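Local coordinates for 2-amino-4-hydroxy-6-hydroxymethyldihydropteridine pyrophosphokinase (Haemophilus influenzae, PDB 1CBK), which probably transfers pyrophosphate from ATP to 6-hydroxymethyl-7,8-dihydropterin, a step in folate biosynthesis, at residues H119-E122 and F123-V126. Sequence-based numbering, arbitrary orientation.
With ROI (7,8-dihydro-7,7-dimethyl-6-hydroxypterin), chain D.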
ATOM      1  N   HIS A 119      -4.999   3.302  -3.111  1.00 13.62           N
ATOM      2  CA  HIS A 119      -6.455   3.295  -3.002  1.00 12.21           C
ATOM      3  C   HIS A 119      -6.881   2.884  -1.593  1.00 12.10           C
ATOM      4  O   HIS A 119      -8.058   3.004  -1.241  1.00 11.15           O
ATOM      5  CB  HIS A 119      -7.066   2.386  -4.058  1.00 17.01           C
ATOM      6  CG  HIS A 119      -6.645   2.729  -5.456  1.00 21.72           C
ATOM      7  ND1 HIS A 119      -6.933   1.922  -6.535  1.00 19.76           N
ATOM      8  CD2 HIS A 119      -5.959   3.794  -5.949  1.00 24.04           C
ATOM      9  CE1 HIS A 119      -6.447   2.472  -7.634  1.00 27.71           C
ATOM     10  NE2 HIS A 119      -5.849   3.608  -7.306  1.00 27.04           N
ATOM     11  N   ASN A 120      -5.920   2.414  -0.785  1.00 11.99           N
ATOM     12  CA  ASN A 120      -6.171   2.040   0.614  1.00 10.67           C
ATOM     13  C   ASN A 120      -5.743   3.170   1.539  1.00 10.39           C
ATOM     14  O   ASN A 120      -5.760   3.020   2.759  1.00 10.40           O
ATOM     15  CB  ASN A 120      -5.405   0.765   0.977  1.00 11.59           C
ATOM     16  CG  ASN A 120      -6.010  -0.476   0.333  1.00 18.29           C
ATOM     17  OD1 ASN A 120      -7.198  -0.486   0.012  1.00 16.71           O
ATOM     18  ND2 ASN A 120      -5.202  -1.521   0.129  1.00 15.21           N
ATOM     19  N   ARG A 121      -5.370   4.308   0.954  1.00  8.47           N
ATOM     20  CA  ARG A 121      -4.927   5.460   1.731  1.00  7.51           C
ATOM     21  C   ARG A 121      -6.018   6.505   1.831  1.00  6.92           C
ATOM     22  O   ARG A 121      -6.450   7.055   0.822  1.00  7.32           O
ATOM     23  CB  ARG A 121      -3.681   6.069   1.086  1.00  7.95           C
ATOM     24  CG  ARG A 121      -2.457   5.187   1.213  1.00  6.17           C
ATOM     25  CD  ARG A 121      -1.250   5.785   0.501  1.00  5.08           C
ATOM     26  NE  ARG A 121      -0.099   4.898   0.581  1.00  6.76           N
ATOM     27  CZ  ARG A 121       1.148   5.253   0.312  1.00  9.54           C
ATOM     28  NH1 ARG A 121       1.422   6.501  -0.043  1.00  9.26           N
ATOM     29  NH2 ARG A 121       2.132   4.368   0.408  1.00 10.65           N
ATOM     30  N   GLU A 122      -6.411   6.831   3.056  1.00  6.29           N
ATOM     31  CA  GLU A 122      -7.447   7.821   3.283  1.00  6.08           C
ATOM     32  C   GLU A 122      -7.119   9.200   2.702  1.00  6.59           C
ATOM     33  O   GLU A 122      -8.022   9.919   2.259  1.00  5.22           O
ATOM     34  CB  GLU A 122      -7.710   7.979   4.783  1.00  6.92           C
ATOM     35  CG  GLU A 122      -6.503   8.517   5.575  1.00  9.29           C
ATOM     36  CD  GLU A 122      -6.801   8.687   7.059  1.00 14.40           C
ATOM     37  OE1 GLU A 122      -7.963   8.486   7.486  1.00 11.52           O
ATOM     38  OE2 GLU A 122      -5.868   9.034   7.808  1.00 14.72           O
ATOM     39  N   PHE A 123      -5.844   9.574   2.761  1.00  6.00           N
ATOM     40  CA  PHE A 123      -5.399  10.881   2.290  1.00  5.46           C
ATOM     41  C   PHE A 123      -5.249  10.979   0.779  1.00  5.87           C
ATOM     42  O   PHE A 123      -4.758  11.983   0.259  1.00  5.62           O
ATOM     43  CB  PHE A 123      -4.107  11.301   3.010  1.00  5.21           C
ATOM     44  CG  PHE A 123      -3.050  10.243   3.036  1.00  3.95           C
ATOM     45  CD1 PHE A 123      -2.142  10.122   1.993  1.00  2.92           C
ATOM     46  CD2 PHE A 123      -2.939   9.390   4.125  1.00  5.38           C
ATOM     47  CE1 PHE A 123      -1.139   9.164   2.025  1.00  6.92           C
ATOM     48  CE2 PHE A 123      -1.938   8.423   4.174  1.00  4.18           C
ATOM     49  CZ  PHE A 123      -1.037   8.309   3.125  1.00  7.44           C
ATOM     50  N   VAL A 124      -5.594   9.895   0.094  1.00  5.10           N
ATOM     51  CA  VAL A 124      -5.564   9.835  -1.344  1.00  4.41           C
ATOM     52  C   VAL A 124      -7.022   9.741  -1.826  1.00  8.43           C
ATOM     53  O   VAL A 124      -7.479  10.558  -2.643  1.00  8.31           O
ATOM     54  CB  VAL A 124      -4.816   8.595  -1.839  1.00  3.71           C
ATOM     55  CG1 VAL A 124      -5.081   8.379  -3.336  1.00  9.92           C
ATOM     56  CG2 VAL A 124      -3.334   8.737  -1.615  1.00  4.52           C
ATOM     57  N   ILE A 125      -7.769   8.772  -1.284  1.00  9.84           N
ATOM     58  CA  ILE A 125      -9.149   8.539  -1.724  1.00  8.59           C
ATOM     59  C   ILE A 125     -10.174   9.582  -1.335  1.00  8.16           C
ATOM     60  O   ILE A 125     -11.070   9.888  -2.136  1.00 11.15           O
ATOM     61  CB  ILE A 125      -9.643   7.121  -1.346  1.00  8.08           C
ATOM     62  CG1 ILE A 125      -8.800   6.065  -2.073  1.00  8.58           C
ATOM     63  CG2 ILE A 125     -11.169   6.943  -1.641  1.00  6.60           C
ATOM     64  CD1 ILE A 125      -8.925   6.064  -3.598  1.00 11.49           C
ATOM     65  N   VAL A 126     -10.064  10.140  -0.133  1.00  7.18           N
ATOM     66  CA  VAL A 126     -11.026  11.156   0.290  1.00  7.70           C
ATOM     67  C   VAL A 126     -10.934  12.410  -0.604  1.00  9.64           C
ATOM     68  O   VAL A 126     -11.978  12.939  -1.041  1.00 10.03           O
ATOM     69  CB  VAL A 126     -10.907  11.472   1.798  1.00 11.29           C
ATOM     70  CG1 VAL A 126     -11.644  12.749   2.157  1.00  9.10           C
ATOM     71  CG2 VAL A 126     -11.421  10.281   2.599  1.00  7.27           C
TER
HETATM   72  N1  ROI D 601       1.455   9.758   5.451  1.00  4.07           N
HETATM   73  C2  ROI D 601       0.489  10.695   5.155  1.00  3.61           C
HETATM   74  N2  ROI D 601      -0.475  10.922   6.087  1.00  3.50           N
HETATM   75  N3  ROI D 601       0.463  11.386   3.990  1.00  5.78           N
HETATM   76  C4  ROI D 601       1.386  11.190   3.023  1.00  2.56           C
HETATM   77  O4  ROI D 601       1.397  11.847   1.969  1.00  9.20           O
HETATM   78  C4A ROI D 601       2.394  10.194   3.237  1.00  3.34           C
HETATM   79  N5  ROI D 601       3.289   9.958   2.322  1.00  6.10           N
HETATM   80  C6  ROI D 601       4.293   9.021   2.456  1.00 10.62           C
HETATM   81  C7  ROI D 601       4.266   8.070   3.683  1.00 11.39           C
HETATM   82  C16 ROI D 601       3.642   6.674   3.293  1.00  7.11           C
HETATM   83  C15 ROI D 601       5.666   7.923   4.293  1.00  9.55           C
HETATM   84  N8  ROI D 601       3.358   8.558   4.766  1.00  8.75           N
HETATM   85  C8A ROI D 601       2.370   9.497   4.533  1.00  6.18           C
HETATM   86  O9  ROI D 601       5.163   9.012   1.528  1.00 13.26           O
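One wall of the pterin pocket is built here, where Arg-121 and Phe-123 meet at the start of helix 122-131. The Phe-123 ring is sandwiched. Over one face lies the pyrimidine side of the pterin analogue ROI, whose N3 sits 3.3 Å above the ring plane, over its centre. CB of Arg-121 lies over the opposite face, toward its rim, in a CH-pi contact, 4.1 Å from the ring centroid and 14° off the normal. From CB the arginine runs extended from CG to NE past the rim, with CD 3.6 Å from CZ of Phe-123. Its guanidinium, tilted 47° from the ring, presents one face to methyl C16 of the ligand, at 4.0 Å from NH2. In the two-chain assembly of this crystal, NH2 forms a salt bridge with OD1 of Asp-117 of the second subunit. With CG between its own backbone N and carbonyl carbon (chi1 49°), the Phe-123 ring is turned out from the helix start toward the pterin. Arg-121 is the N-cap residue; its carbonyl O accepts both the i+3 and the i+4 N-H, from Val-124 N at 3.1 Å and Ile-125 N at 3.0 Å. Val-126 N adds the next helical bond, to Glu-122 O. On the far side of the turn, CG1 of Ile-125 packs 3.3 Å from His-119 O, while its CD1 approaches the histidine CB. Beyond these segments, Phe-123 touches Ser-43 and Val-126 touches Tyr-41, both on strand 32-43 of the antiparallel sheet, and Ile-125 rests on Phe-150 in a loop after helix 143-146.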